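Local coordinates for protein putative NADPH-dependent oxidoreductase (Desulfitobacterium hafniense DCB-2, PDB 3DB2) that probably catalyses an NADPH-dependent oxidation or reduction, pairing a Rossmann-fold nucleotide domain with a second domain of the GFO/IDH/MocA type, at residues H124-L129 against S259-S264; G130-M135 against I187-F192; S242-G247 against N251-L256. One frame throughout, in Å; residues are numbered along the deposited sequence.

The three contacts run outward from the middle of the chain, and their chemistry changes on the way. Interaction 1, centred about 9 Å from the chain's centre, is fully buried, and the benzo end of one indole carries it without a hydrogen bond across. Interaction 2 is partly buried; it sets a leucine against an asparagine amide, and a phenylalanine ring against a backbone oxygen and an arginine. Interaction 3, about 19 Å out, is held by backbone hydrogen bonds, and one of its faces meets the second subunit. The R127–D188 salt bridge and a probable S126–N189 hydrogen bond join interactions 1 and 2, whereas A131 and selenomethionine M135 of interaction 2 rest on Y254, I243 and V245 of interaction 3.

Interaction 1: residues H124-L129 against S259-S264; sequences HSSRRL and SWWSNS
S125 OG is hydrogen-bonded to H302 ND1 and lies 3.2 Å from W261 CZ2; the other nitrogen of the same imidazole, H302 NE2, bonds W261 O, which makes H302 a polar bridge between two segments that share no hydrogen bond of their own. What they share directly is the benzo end of the W261 indole. With CG anti to the backbone N (chi1 -167°), the ring reaches out from its loop and crosses a CA–CA gap of 9.1 Å between S126 and W261. Its CH2 arrives edge-on, near the ring plane, at S126 CA, 3.5 Å away, and stands equally close to S126 CB. Next to it, W261 CZ3 meets L129 CD1 at 3.8 Å. Three neighbouring carbons of one ring thus touch S125, S126 and L129 in turn. The receiving surface is shaped by a short 3-10 turn at 126-128, closed by R128 N to S125 O at 2.9 Å and L129 N to S126 O at 3.1 Å. S126 OG has its polar partner in N189 ND2. L129 is the N-cap residue of helix 130-140, and D268 bonds the first backbone nitrogens of that helix. The arrangement belongs to the interdomain connection of a two-domain, Rossmann-type putative oxidoreductase: this loop carries the chain from the last strand of the parallel Rossmann sheet, 120-123, to the first helix against the mixed sheet of the second domain.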
ATOM      1  N   HIS C 124      19.660  12.668  -1.014  1.00 17.56           N
ATOM      2  CA  HIS C 124      18.368  12.127  -0.604  1.00 13.58           C
ATOM      3  C   HIS C 124      18.226  12.324   0.906  1.00 15.39           C
ATOM      4  O   HIS C 124      18.728  11.518   1.682  1.00 19.57           O
ATOM      5  CB  HIS C 124      18.266  10.646  -0.937  1.00 17.16           C
ATOM      6  CG  HIS C 124      18.667  10.265  -2.316  1.00 17.50           C
ATOM      7  ND1 HIS C 124      19.938  10.355  -2.817  1.00 17.54           N
ATOM      8  CD2 HIS C 124      17.910   9.766  -3.311  1.00 18.45           C
ATOM      9  CE1 HIS C 124      19.958   9.935  -4.057  1.00 22.06           C
ATOM     10  NE2 HIS C 124      18.737   9.566  -4.383  1.00 17.47           N
ATOM     11  N   SER C 125      17.596  13.404   1.368  1.00 16.21           N
ATOM     12  CA  SER C 125      17.783  13.769   2.774  1.00 16.29           C
ATOM     13  C   SER C 125      16.744  13.172   3.694  1.00 13.69           C
ATOM     14  O   SER C 125      16.913  13.290   4.896  1.00 16.17           O
ATOM     15  CB  SER C 125      17.765  15.308   2.932  1.00 14.73           C
ATOM     16  OG  SER C 125      16.447  15.809   2.720  1.00 19.22           O
ATOM     17  N   SER C 126      15.686  12.573   3.156  1.00 16.00           N
ATOM     18  CA  SER C 126      14.644  11.959   3.974  1.00 16.83           C
ATOM     19  C   SER C 126      15.167  10.921   4.957  1.00 13.07           C
ATOM     20  O   SER C 126      14.667  10.785   6.079  1.00 15.52           O
ATOM     21  CB  SER C 126      13.549  11.310   3.061  1.00 15.92           C
ATOM     22  OG  SER C 126      12.403  11.019   3.836  1.00 31.80           O
ATOM     23  N   ARG C 127      16.167  10.129   4.539  1.00 16.90           N
ATOM     24  CA  ARG C 127      16.731   9.085   5.367  1.00 17.11           C
ATOM     25  C   ARG C 127      17.410   9.696   6.600  1.00 19.34           C
ATOM     26  O   ARG C 127      17.599   8.973   7.569  1.00 18.98           O
ATOM     27  CB  ARG C 127      17.747   8.194   4.651  1.00 15.09           C
ATOM     28  CG  ARG C 127      18.999   8.840   4.125  1.00 17.07           C
ATOM     29  CD  ARG C 127      20.094   7.830   3.899  1.00 18.78           C
ATOM     30  NE  ARG C 127      19.944   7.108   2.629  1.00 14.59           N
ATOM     31  CZ  ARG C 127      20.744   6.074   2.347  1.00 19.72           C
ATOM     32  NH1 ARG C 127      21.670   5.685   3.206  1.00 19.29           N
ATOM     33  NH2 ARG C 127      20.659   5.382   1.215  1.00 18.44           N
ATOM     34  N   ARG C 128      17.718  10.981   6.534  1.00 17.34           N
ATOM     35  CA  ARG C 128      18.379  11.673   7.627  1.00 19.89           C
ATOM     36  C   ARG C 128      17.418  12.142   8.714  1.00 18.75           C
ATOM     37  O   ARG C 128      17.855  12.467   9.833  1.00 20.99           O
ATOM     38  CB  ARG C 128      19.144  12.890   7.104  1.00 23.96           C
ATOM     39  CG  ARG C 128      19.953  12.667   5.849  1.00 22.18           C
ATOM     40  CD  ARG C 128      21.286  13.358   5.906  1.00 27.41           C
ATOM     41  NE  ARG C 128      22.174  12.750   4.925  1.00 25.57           N
ATOM     42  CZ  ARG C 128      23.341  12.165   5.036  1.00 19.56           C
ATOM     43  NH1 ARG C 128      23.933  12.038   6.195  1.00 16.16           N
ATOM     44  NH2 ARG C 128      23.935  11.694   3.946  1.00 26.76           N
ATOM     45  N   LEU C 129      16.124  12.201   8.405  1.00 18.17           N
ATOM     46  CA  LEU C 129      15.150  12.639   9.389  1.00 16.67           C
ATOM     47  C   LEU C 129      15.268  11.798  10.658  1.00 21.76           C
ATOM     48  O   LEU C 129      15.615  10.631  10.539  1.00 18.54           O
ATOM     49  CB  LEU C 129      13.743  12.544   8.822  1.00 17.93           C
ATOM     50  CG  LEU C 129      13.362  13.601   7.770  1.00 19.50           C
ATOM     51  CD1 LEU C 129      12.046  13.264   7.108  1.00 21.03           C
ATOM     52  CD2 LEU C 129      13.271  14.980   8.428  1.00 22.35           C
ATOM     53  N   SER C 259       4.683  19.550   3.685  1.00 19.83           N
ATOM     54  CA  SER C 259       4.650  21.004   3.547  1.00 19.77           C
ATOM     55  C   SER C 259       5.701  21.620   4.439  1.00 22.96           C
ATOM     56  O   SER C 259       6.082  22.777   4.168  1.00 26.26           O
ATOM     57  CB  SER C 259       3.242  21.534   3.808  1.00 20.42           C
ATOM     58  OG  SER C 259       2.888  21.504   5.166  1.00 25.46           O
ATOM     59  N   TRP C 260       6.192  20.900   5.439  1.00 18.57           N
ATOM     60  CA  TRP C 260       7.272  21.395   6.287  1.00 21.26           C
ATOM     61  C   TRP C 260       8.664  20.891   5.911  1.00 14.59           C
ATOM     62  O   TRP C 260       9.620  21.092   6.662  1.00 18.74           O
ATOM     63  CB  TRP C 260       6.991  21.040   7.763  1.00 21.62           C
ATOM     64  CG  TRP C 260       5.827  21.851   8.226  1.00 28.97           C
ATOM     65  CD1 TRP C 260       4.491  21.602   8.060  1.00 32.54           C
ATOM     66  CD2 TRP C 260       5.956  23.083   8.951  1.00 34.56           C
ATOM     67  NE1 TRP C 260       3.773  22.626   8.655  1.00 35.53           N
ATOM     68  CE2 TRP C 260       4.641  23.534   9.201  1.00 33.77           C
ATOM     69  CE3 TRP C 260       7.053  23.827   9.405  1.00 31.41           C
ATOM     70  CZ2 TRP C 260       4.448  24.719   9.896  1.00 37.13           C
ATOM     71  CZ3 TRP C 260       6.831  25.009  10.097  1.00 32.94           C
ATOM     72  CH2 TRP C 260       5.523  25.446  10.336  1.00 29.80           C
ATOM     73  N   TRP C 261       8.801  20.266   4.769  1.00 17.10           N
ATOM     74  CA  TRP C 261      10.064  19.797   4.245  1.00 16.78           C
ATOM     75  C   TRP C 261      11.148  20.885   4.200  1.00 18.79           C
ATOM     76  O   TRP C 261      12.268  20.680   4.679  1.00 16.96           O
ATOM     77  CB  TRP C 261       9.835  19.243   2.850  1.00 16.91           C
ATOM     78  CG  TRP C 261      10.991  18.464   2.321  1.00 27.17           C
ATOM     79  CD1 TRP C 261      11.821  18.895   1.322  1.00 31.41           C
ATOM     80  CD2 TRP C 261      11.468  17.168   2.711  1.00 30.08           C
ATOM     81  NE1 TRP C 261      12.774  17.944   1.078  1.00 27.40           N
ATOM     82  CE2 TRP C 261      12.590  16.882   1.901  1.00 28.48           C
ATOM     83  CE3 TRP C 261      11.058  16.224   3.659  1.00 30.95           C
ATOM     84  CZ2 TRP C 261      13.304  15.697   2.010  1.00 30.65           C
ATOM     85  CZ3 TRP C 261      11.765  15.043   3.773  1.00 31.40           C
ATOM     86  CH2 TRP C 261      12.879  14.786   2.954  1.00 30.71           C
ATOM     87  N   SER C 262      10.806  22.037   3.633  1.00 20.74           N
ATOM     88  CA  SER C 262      11.780  23.120   3.479  1.00 24.87           C
ATOM     89  C   SER C 262      12.237  23.717   4.803  1.00 25.65           C
ATOM     90  O   SER C 262      13.372  24.184   4.943  1.00 26.66           O
ATOM     91  CB  SER C 262      11.157  24.170   2.526  1.00 22.94           C
ATOM     92  OG  SER C 262      10.171  24.922   3.224  1.00 34.74           O
ATOM     93  N   ASN C 263      11.371  23.691   5.809  1.00 22.73           N
ATOM     94  CA  ASN C 263      11.667  24.139   7.156  1.00 20.76           C
ATOM     95  C   ASN C 263      12.431  23.060   7.934  1.00 20.21           C
ATOM     96  O   ASN C 263      11.919  22.486   8.889  1.00 17.49           O
ATOM     97  CB  ASN C 263      10.343  24.507   7.817  1.00 26.82           C
ATOM     98  CG  ASN C 263       9.400  25.165   6.813  1.00 32.50           C
ATOM     99  OD1 ASN C 263       8.755  24.559   5.961  1.00 31.82           O
ATOM    100  ND2 ASN C 263       9.321  26.480   6.902  1.00 33.59           N
ATOM    101  N   SER C 264      13.649  22.787   7.472  1.00 20.97           N
ATOM    102  CA  SER C 264      14.394  21.536   7.683  1.00 18.21           C
ATOM    103  C   SER C 264      14.732  21.304   9.152  1.00 22.55           C
ATOM    104  O   SER C 264      14.766  20.139   9.582  1.00 20.16           O
ATOM    105  CB  SER C 264      15.545  21.409   6.714  1.00 15.25           C
ATOM    106  OG  SER C 264      16.482  22.416   6.977  1.00 21.30           O
TER

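Interaction 2: residues G130-M135 against I187-F192; sequences GALRKM and IDNLQF
Helical segments 130-135 and 187-192 run in nearly the same direction, 29° apart, with axes 11.3 Å from each other; both belong to the helical layer on one face of the mixed sheet in the GFO/IDH/MocA-type domain. The closest CA atoms, those of L132 and N189, are still 7.7 Å apart, so side chains bridge most of the gap. L132 meets the N189 side chain at about a right angle, its CD1 4.0 Å from N189 CG. N189 ND2 is hydrogen-bonded to Q186 OE1. F192 projects from the neighbouring turn with CG anti to its backbone N (chi1 165°), a setting that carries the ring across to the other helix. There CE2 comes edge-on to the backbone oxygen of L132, 3.6 Å from O. R133 reaches the same ring by another route: its CB starts away from helix 187-192, but a bend at chi2 brings the guanidinium back, with NH2 salt-bridged to E321 OE1. The guanidinium and ring planes stand 65° apart. F192 CE1 lies at the guanidinium edge, near its plane, and R133 NH1 rests 3.3 Å from both F192 CE1 and CZ.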
ATOM      1  N   GLY C 130      14.991  12.394  11.819  1.00 18.59           N
ATOM      2  CA  GLY C 130      15.115  11.641  13.070  1.00 22.28           C
ATOM      3  C   GLY C 130      14.162  10.447  13.022  1.00 17.87           C
ATOM      4  O   GLY C 130      14.455   9.394  13.553  1.00 19.15           O
ATOM      5  N   ALA C 131      13.024  10.611  12.359  1.00 16.46           N
ATOM      6  CA  ALA C 131      12.061   9.502  12.276  1.00 16.44           C
ATOM      7  C   ALA C 131      12.641   8.358  11.472  1.00 17.87           C
ATOM      8  O   ALA C 131      12.487   7.223  11.895  1.00 18.38           O
ATOM      9  CB  ALA C 131      10.768   9.979  11.683  1.00 18.91           C
ATOM     10  N   LEU C 132      13.304   8.607  10.342  1.00 14.56           N
ATOM     11  CA  LEU C 132      13.815   7.485   9.553  1.00 17.26           C
ATOM     12  C   LEU C 132      14.981   6.793  10.248  1.00 15.32           C
ATOM     13  O   LEU C 132      15.191   5.551  10.234  1.00 13.78           O
ATOM     14  CB  LEU C 132      14.188   8.021   8.171  1.00 16.83           C
ATOM     15  CG  LEU C 132      13.134   7.910   7.082  1.00 17.63           C
ATOM     16  CD1 LEU C 132      12.794   6.449   6.790  1.00 16.55           C
ATOM     17  CD2 LEU C 132      11.887   8.704   7.483  1.00 19.30           C
ATOM     18  N   ARG C 133      15.795   7.608  10.923  1.00 16.97           N
ATOM     19  CA  ARG C 133      16.887   7.102  11.761  1.00 14.69           C
ATOM     20  C   ARG C 133      16.363   6.196  12.887  1.00 16.93           C
ATOM     21  O   ARG C 133      16.964   5.164  13.189  1.00 18.46           O
ATOM     22  CB  ARG C 133      17.731   8.227  12.341  1.00 15.96           C
ATOM     23  CG  ARG C 133      18.502   9.079  11.359  1.00 17.84           C
ATOM     24  CD  ARG C 133      19.369   8.254  10.426  1.00 21.12           C
ATOM     25  NE  ARG C 133      20.336   9.000   9.654  1.00 21.93           N
ATOM     26  CZ  ARG C 133      21.010   8.673   8.565  1.00 24.66           C
ATOM     27  NH1 ARG C 133      20.887   7.509   7.961  1.00 30.05           N
ATOM     28  NH2 ARG C 133      21.868   9.542   8.027  1.00 30.25           N
ATOM     29  N   LYS C 134      15.249   6.568  13.492  1.00 14.46           N
ATOM     30  CA  LYS C 134      14.696   5.797  14.598  1.00 20.80           C
ATOM     31  C   LYS C 134      14.121   4.508  14.042  1.00 19.10           C
ATOM     32  O   LYS C 134      14.313   3.398  14.572  1.00 19.34           O
ATOM     33  CB  LYS C 134      13.678   6.667  15.336  1.00 18.21           C
ATOM     34  CG  LYS C 134      12.930   5.967  16.454  1.00 20.25           C
ATOM     35  CD  LYS C 134      13.914   5.682  17.582  1.00 22.16           C
ATOM     36  CE  LYS C 134      13.362   4.618  18.513  1.00 30.42           C
ATOM     37  NZ  LYS C 134      13.301   5.169  19.897  1.00 34.93           N
HETATM   38  N   MSE C 135      13.394   4.626  12.925  1.00 16.40           N
HETATM   39  CA  MSE C 135      12.819   3.425  12.300  1.00 16.66           C
HETATM   40  C   MSE C 135      13.900   2.423  11.935  1.00 17.67           C
HETATM   41  O   MSE C 135      13.736   1.201  12.063  1.00 21.04           O
HETATM   42  CB  MSE C 135      11.948   3.801  11.091  1.00 17.46           C
HETATM   43  CG  MSE C 135      10.680   4.556  11.498  1.00 11.73           C
HETATM   44 SE   MSE C 135       9.855   5.395   9.909  0.75 20.69          SE
HETATM   45  CE  MSE C 135       9.125   3.734   9.242  1.00 18.27           C
ATOM     46  N   ILE C 187      12.033   5.444  -2.604  1.00 13.10           N
ATOM     47  CA  ILE C 187      12.966   4.420  -3.040  1.00 12.07           C
ATOM     48  C   ILE C 187      14.258   4.420  -2.244  1.00 12.82           C
ATOM     49  O   ILE C 187      14.786   3.371  -1.813  1.00 15.06           O
ATOM     50  CB  ILE C 187      13.257   4.563  -4.549  1.00 14.15           C
ATOM     51  CG1 ILE C 187      11.940   4.323  -5.317  1.00 14.13           C
ATOM     52  CG2 ILE C 187      14.387   3.663  -4.997  1.00 16.99           C
ATOM     53  CD1 ILE C 187      12.071   4.637  -6.784  1.00 16.27           C
ATOM     54  N   ASP C 188      14.809   5.595  -1.983  1.00 14.21           N
ATOM     55  CA  ASP C 188      15.995   5.691  -1.130  1.00 11.77           C
ATOM     56  C   ASP C 188      15.633   5.266   0.295  1.00 17.79           C
ATOM     57  O   ASP C 188      16.425   4.488   0.863  1.00 19.05           O
ATOM     58  CB  ASP C 188      16.596   7.088  -1.144  1.00 14.89           C
ATOM     59  CG  ASP C 188      17.919   7.050  -0.377  1.00 17.59           C
ATOM     60  OD1 ASP C 188      18.892   6.450  -0.898  1.00 19.25           O
ATOM     61  OD2 ASP C 188      17.928   7.606   0.734  1.00 18.10           O
ATOM     62  N   ASN C 189      14.510   5.736   0.833  1.00 14.14           N
ATOM     63  CA  ASN C 189      14.137   5.280   2.172  1.00 13.05           C
ATOM     64  C   ASN C 189      14.043   3.767   2.235  1.00 13.25           C
ATOM     65  O   ASN C 189      14.475   3.161   3.215  1.00 16.96           O
ATOM     66  CB  ASN C 189      12.820   5.911   2.640  1.00 14.34           C
ATOM     67  CG  ASN C 189      13.014   7.385   2.949  1.00 18.58           C
ATOM     68  OD1 ASN C 189      14.133   7.832   3.198  1.00 16.50           O
ATOM     69  ND2 ASN C 189      11.897   8.102   2.936  1.00 16.76           N
ATOM     70  N   LEU C 190      13.477   3.139   1.219  1.00 16.02           N
ATOM     71  CA  LEU C 190      13.253   1.694   1.209  1.00 14.20           C
ATOM     72  C   LEU C 190      14.547   0.897   1.186  1.00 12.85           C
ATOM     73  O   LEU C 190      14.712  -0.114   1.860  1.00 19.59           O
ATOM     74  CB  LEU C 190      12.396   1.310  -0.008  1.00 15.44           C
ATOM     75  CG  LEU C 190      10.909   1.682   0.137  1.00 16.68           C
ATOM     76  CD1 LEU C 190      10.183   1.599  -1.200  1.00 18.46           C
ATOM     77  CD2 LEU C 190      10.258   0.772   1.160  1.00 20.00           C
ATOM     78  N   GLN C 191      15.526   1.336   0.394  1.00 14.73           N
ATOM     79  CA  GLN C 191      16.796   0.603   0.349  1.00 16.77           C
ATOM     80  C   GLN C 191      17.678   0.977   1.528  1.00 16.04           C
ATOM     81  O   GLN C 191      18.507   0.180   1.956  1.00 19.64           O
ATOM     82  CB  GLN C 191      17.437   0.851  -1.015  1.00 19.91           C
ATOM     83  CG  GLN C 191      16.613   0.228  -2.149  1.00 19.10           C
ATOM     84  CD  GLN C 191      17.288   0.271  -3.514  1.00 22.20           C
ATOM     85  OE1 GLN C 191      17.623  -0.734  -4.128  1.00 18.12           O
ATOM     86  NE2 GLN C 191      17.484   1.466  -4.073  1.00 25.27           N
ATOM     87  N   PHE C 192      17.511   2.164   2.106  1.00 14.22           N
ATOM     88  CA  PHE C 192      18.152   2.498   3.375  1.00 15.17           C
ATOM     89  C   PHE C 192      17.694   1.564   4.493  1.00 16.33           C
ATOM     90  O   PHE C 192      18.446   1.004   5.297  1.00 15.35           O
ATOM     91  CB  PHE C 192      17.827   3.938   3.743  1.00 17.37           C
ATOM     92  CG  PHE C 192      18.111   4.322   5.177  1.00 16.33           C
ATOM     93  CD1 PHE C 192      19.429   4.296   5.625  1.00 20.89           C
ATOM     94  CD2 PHE C 192      17.108   4.711   6.050  1.00 17.46           C
ATOM     95  CE1 PHE C 192      19.717   4.642   6.928  1.00 18.10           C
ATOM     96  CE2 PHE C 192      17.388   5.033   7.366  1.00 19.51           C
ATOM     97  CZ  PHE C 192      18.708   4.992   7.790  1.00 20.16           C
TER

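Interaction 3: residues S242-G247 against N251-L256; sequences SINVYG and NLFYQL
N251 fills a notch at the end of the strand pair: with CG anti to the carbonyl carbon, beside the backbone N, its OD1 sits against Y246 CA and accepts the G247 N-H at 3.2 Å (N-H...O angle 148°). The amide plane is turned 75° from the Y246 ring, whose CD1 lies 3.5 Å from that OD1. N251 ND2 is hydrogen-bonded to P238 O of the second subunit. With an alanine here, the G247 N-H would probably lose its acceptor and P238 O its donor. Further along this face, the F253 ring fills the hollow between N244 and Y246: N244 OD1 abuts its edge, 3.2 Å from CD1, and Y246 CE1 lies 4.3 Å from F253 CE1. A water donates to both N244 OD1 and Y254 O, bridging them. S242 CB settles beside the Q255 amide, 3.7 Å from NE2. On the reverse face, I243 CG1 meets the Y254 ring edge at 4.0 Å and V245 CB packs against L252 CB; helix 130-140 covers this apolar row, with M135 over I243 and V245. Between the faces, the backbones pair at I243–Y254 and V245–L252, the latter with V245 N to L252 O and L252 N to V245 O both 2.8 Å. The segments run 177° apart, an antiparallel beta hairpin within the mixed sheet, one side against a helix and the other contributing to the dimer interface.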
ATOM      1  N   SER C 242       3.817   8.700   3.624  1.00 16.06           N
ATOM      2  CA  SER C 242       3.691   7.689   4.679  1.00 12.28           C
ATOM      3  C   SER C 242       4.594   6.487   4.431  1.00 12.15           C
ATOM      4  O   SER C 242       4.985   6.204   3.312  1.00 12.98           O
ATOM      5  CB  SER C 242       2.233   7.261   4.789  1.00 14.07           C
ATOM      6  OG  SER C 242       1.737   6.760   3.570  1.00 19.38           O
ATOM      7  N   ILE C 243       4.928   5.788   5.530  1.00 12.54           N
ATOM      8  CA  ILE C 243       5.673   4.549   5.508  1.00 10.40           C
ATOM      9  C   ILE C 243       5.071   3.645   6.607  1.00 15.78           C
ATOM     10  O   ILE C 243       4.950   4.076   7.763  1.00 14.16           O
ATOM     11  CB  ILE C 243       7.172   4.752   5.778  1.00 13.91           C
ATOM     12  CG1 ILE C 243       7.813   5.828   4.897  1.00 19.80           C
ATOM     13  CG2 ILE C 243       7.972   3.451   5.665  1.00 17.02           C
ATOM     14  CD1 ILE C 243       9.308   5.961   5.024  1.00 16.44           C
ATOM     15  N   ASN C 244       4.687   2.453   6.209  1.00 13.59           N
ATOM     16  CA  ASN C 244       4.139   1.460   7.130  1.00 11.62           C
ATOM     17  C   ASN C 244       5.124   0.283   7.029  1.00 13.13           C
ATOM     18  O   ASN C 244       5.428  -0.201   5.946  1.00 15.28           O
ATOM     19  CB  ASN C 244       2.749   0.961   6.787  1.00 14.17           C
ATOM     20  CG  ASN C 244       1.723   2.082   6.706  1.00 19.38           C
ATOM     21  OD1 ASN C 244       1.763   2.987   7.510  1.00 17.46           O
ATOM     22  ND2 ASN C 244       0.826   2.020   5.754  1.00 18.63           N
ATOM     23  N   VAL C 245       5.605  -0.153   8.160  1.00 12.88           N
ATOM     24  CA  VAL C 245       6.508  -1.279   8.292  1.00 13.86           C
ATOM     25  C   VAL C 245       5.813  -2.362   9.143  1.00 14.83           C
ATOM     26  O   VAL C 245       5.365  -2.049  10.242  1.00 11.09           O
ATOM     27  CB  VAL C 245       7.802  -0.862   8.990  1.00 12.74           C
ATOM     28  CG1 VAL C 245       8.792  -2.001   9.028  1.00 13.82           C
ATOM     29  CG2 VAL C 245       8.403   0.356   8.284  1.00 13.06           C
ATOM     30  N   TYR C 246       5.763  -3.558   8.606  1.00 14.88           N
ATOM     31  CA  TYR C 246       5.121  -4.693   9.249  1.00 12.18           C
ATOM     32  C   TYR C 246       6.214  -5.637   9.763  1.00 12.49           C
ATOM     33  O   TYR C 246       6.998  -6.120   8.935  1.00 14.04           O
ATOM     34  CB  TYR C 246       4.218  -5.404   8.237  1.00 13.20           C
ATOM     35  CG  TYR C 246       3.143  -4.437   7.753  1.00 17.12           C
ATOM     36  CD1 TYR C 246       2.037  -4.167   8.545  1.00 20.36           C
ATOM     37  CD2 TYR C 246       3.230  -3.783   6.527  1.00 15.01           C
ATOM     38  CE1 TYR C 246       1.058  -3.290   8.119  1.00 19.07           C
ATOM     39  CE2 TYR C 246       2.229  -2.913   6.122  1.00 15.22           C
ATOM     40  CZ  TYR C 246       1.138  -2.651   6.904  1.00 20.46           C
ATOM     41  OH  TYR C 246       0.118  -1.767   6.520  1.00 16.32           O
ATOM     42  N   GLY C 247       6.201  -5.860  11.065  1.00 15.95           N
ATOM     43  CA  GLY C 247       7.187  -6.656  11.776  1.00 14.28           C
ATOM     44  C   GLY C 247       6.512  -7.794  12.512  1.00 17.84           C
ATOM     45  O   GLY C 247       5.282  -7.727  12.695  1.00 14.56           O
ATOM     46  N   ASN C 251       4.223  -3.348  14.371  1.00 16.65           N
ATOM     47  CA  ASN C 251       4.179  -2.565  13.124  1.00 16.99           C
ATOM     48  C   ASN C 251       4.480  -1.095  13.406  1.00 17.31           C
ATOM     49  O   ASN C 251       4.138  -0.597  14.467  1.00 16.90           O
ATOM     50  CB  ASN C 251       2.807  -2.682  12.508  1.00 13.78           C
ATOM     51  CG  ASN C 251       2.422  -4.089  12.138  1.00 13.69           C
ATOM     52  OD1 ASN C 251       3.225  -4.914  11.767  1.00 14.55           O
ATOM     53  ND2 ASN C 251       1.121  -4.376  12.253  1.00 22.66           N
ATOM     54  N   LEU C 252       5.079  -0.407  12.444  1.00 14.14           N
ATOM     55  CA  LEU C 252       5.279   1.031  12.541  1.00 13.27           C
ATOM     56  C   LEU C 252       4.458   1.754  11.466  1.00 12.27           C
ATOM     57  O   LEU C 252       4.458   1.292  10.311  1.00 15.43           O
ATOM     58  CB  LEU C 252       6.739   1.363  12.330  1.00 12.44           C
ATOM     59  CG  LEU C 252       7.771   0.647  13.170  1.00 16.13           C
ATOM     60  CD1 LEU C 252       9.170   0.955  12.671  1.00 19.57           C
ATOM     61  CD2 LEU C 252       7.588   1.038  14.633  1.00 21.31           C
ATOM     62  N   PHE C 253       3.859   2.843  11.870  1.00 14.77           N
ATOM     63  CA  PHE C 253       3.094   3.714  10.964  1.00 16.84           C
ATOM     64  C   PHE C 253       3.616   5.140  11.088  1.00 14.88           C
ATOM     65  O   PHE C 253       3.472   5.781  12.115  1.00 12.38           O
ATOM     66  CB  PHE C 253       1.602   3.714  11.286  1.00 17.46           C
ATOM     67  CG  PHE C 253       0.984   2.336  11.384  1.00 19.40           C
ATOM     68  CD1 PHE C 253       0.880   1.547  10.254  1.00 21.91           C
ATOM     69  CD2 PHE C 253       0.517   1.868  12.611  1.00 22.26           C
ATOM     70  CE1 PHE C 253       0.298   0.289  10.349  1.00 23.38           C
ATOM     71  CE2 PHE C 253      -0.048   0.596  12.705  1.00 22.75           C
ATOM     72  CZ  PHE C 253      -0.115  -0.194  11.581  1.00 18.80           C
ATOM     73  N   TYR C 254       4.216   5.631  10.023  1.00 15.49           N
ATOM     74  CA  TYR C 254       4.796   6.963   9.930  1.00 12.43           C
ATOM     75  C   TYR C 254       4.017   7.796   8.901  1.00 19.17           C
ATOM     76  O   TYR C 254       3.693   7.278   7.825  1.00 13.05           O
ATOM     77  CB  TYR C 254       6.248   6.888   9.512  1.00 16.20           C
ATOM     78  CG  TYR C 254       6.987   8.154   9.181  1.00 16.14           C
ATOM     79  CD1 TYR C 254       7.363   9.044  10.181  1.00 17.77           C
ATOM     80  CD2 TYR C 254       7.338   8.478   7.868  1.00 18.25           C
ATOM     81  CE1 TYR C 254       8.039  10.206   9.874  1.00 18.00           C
ATOM     82  CE2 TYR C 254       8.032   9.650   7.577  1.00 19.15           C
ATOM     83  CZ  TYR C 254       8.380  10.514   8.584  1.00 18.79           C
ATOM     84  OH  TYR C 254       9.074  11.686   8.350  1.00 23.20           O
ATOM     85  N   GLN C 255       3.749   9.028   9.268  1.00 17.34           N
ATOM     86  CA  GLN C 255       3.135  10.059   8.465  1.00 14.58           C
ATOM     87  C   GLN C 255       3.943  11.351   8.543  1.00 14.29           C
ATOM     88  O   GLN C 255       4.309  11.746   9.644  1.00 14.04           O
ATOM     89  CB  GLN C 255       1.704  10.383   8.936  1.00 24.10           C
ATOM     90  CG  GLN C 255       0.629   9.413   8.517  1.00 35.83           C
ATOM     91  CD  GLN C 255       0.106   9.604   7.110  1.00 48.56           C
ATOM     92  OE1 GLN C 255       0.384  10.602   6.443  1.00 48.53           O
ATOM     93  NE2 GLN C 255      -0.672   8.645   6.599  1.00 58.23           N
ATOM     94  N   LEU C 256       4.208  11.987   7.418  1.00 13.29           N
ATOM     95  CA  LEU C 256       4.857  13.305   7.438  1.00 15.78           C
ATOM     96  C   LEU C 256       4.040  14.348   6.701  1.00 13.57           C
ATOM     97  O   LEU C 256       3.473  14.015   5.659  1.00 17.73           O
ATOM     98  CB  LEU C 256       6.240  13.171   6.824  1.00 17.07           C
ATOM     99  CG  LEU C 256       7.013  14.464   6.539  1.00 18.82           C
ATOM    100  CD1 LEU C 256       7.508  15.024   7.873  1.00 22.02           C
ATOM    101  CD2 LEU C 256       8.101  14.152   5.536  1.00 16.00           C
TER
HETATM  102  O   HOH W   1       1.299   5.493   7.929  1.00 21.15           O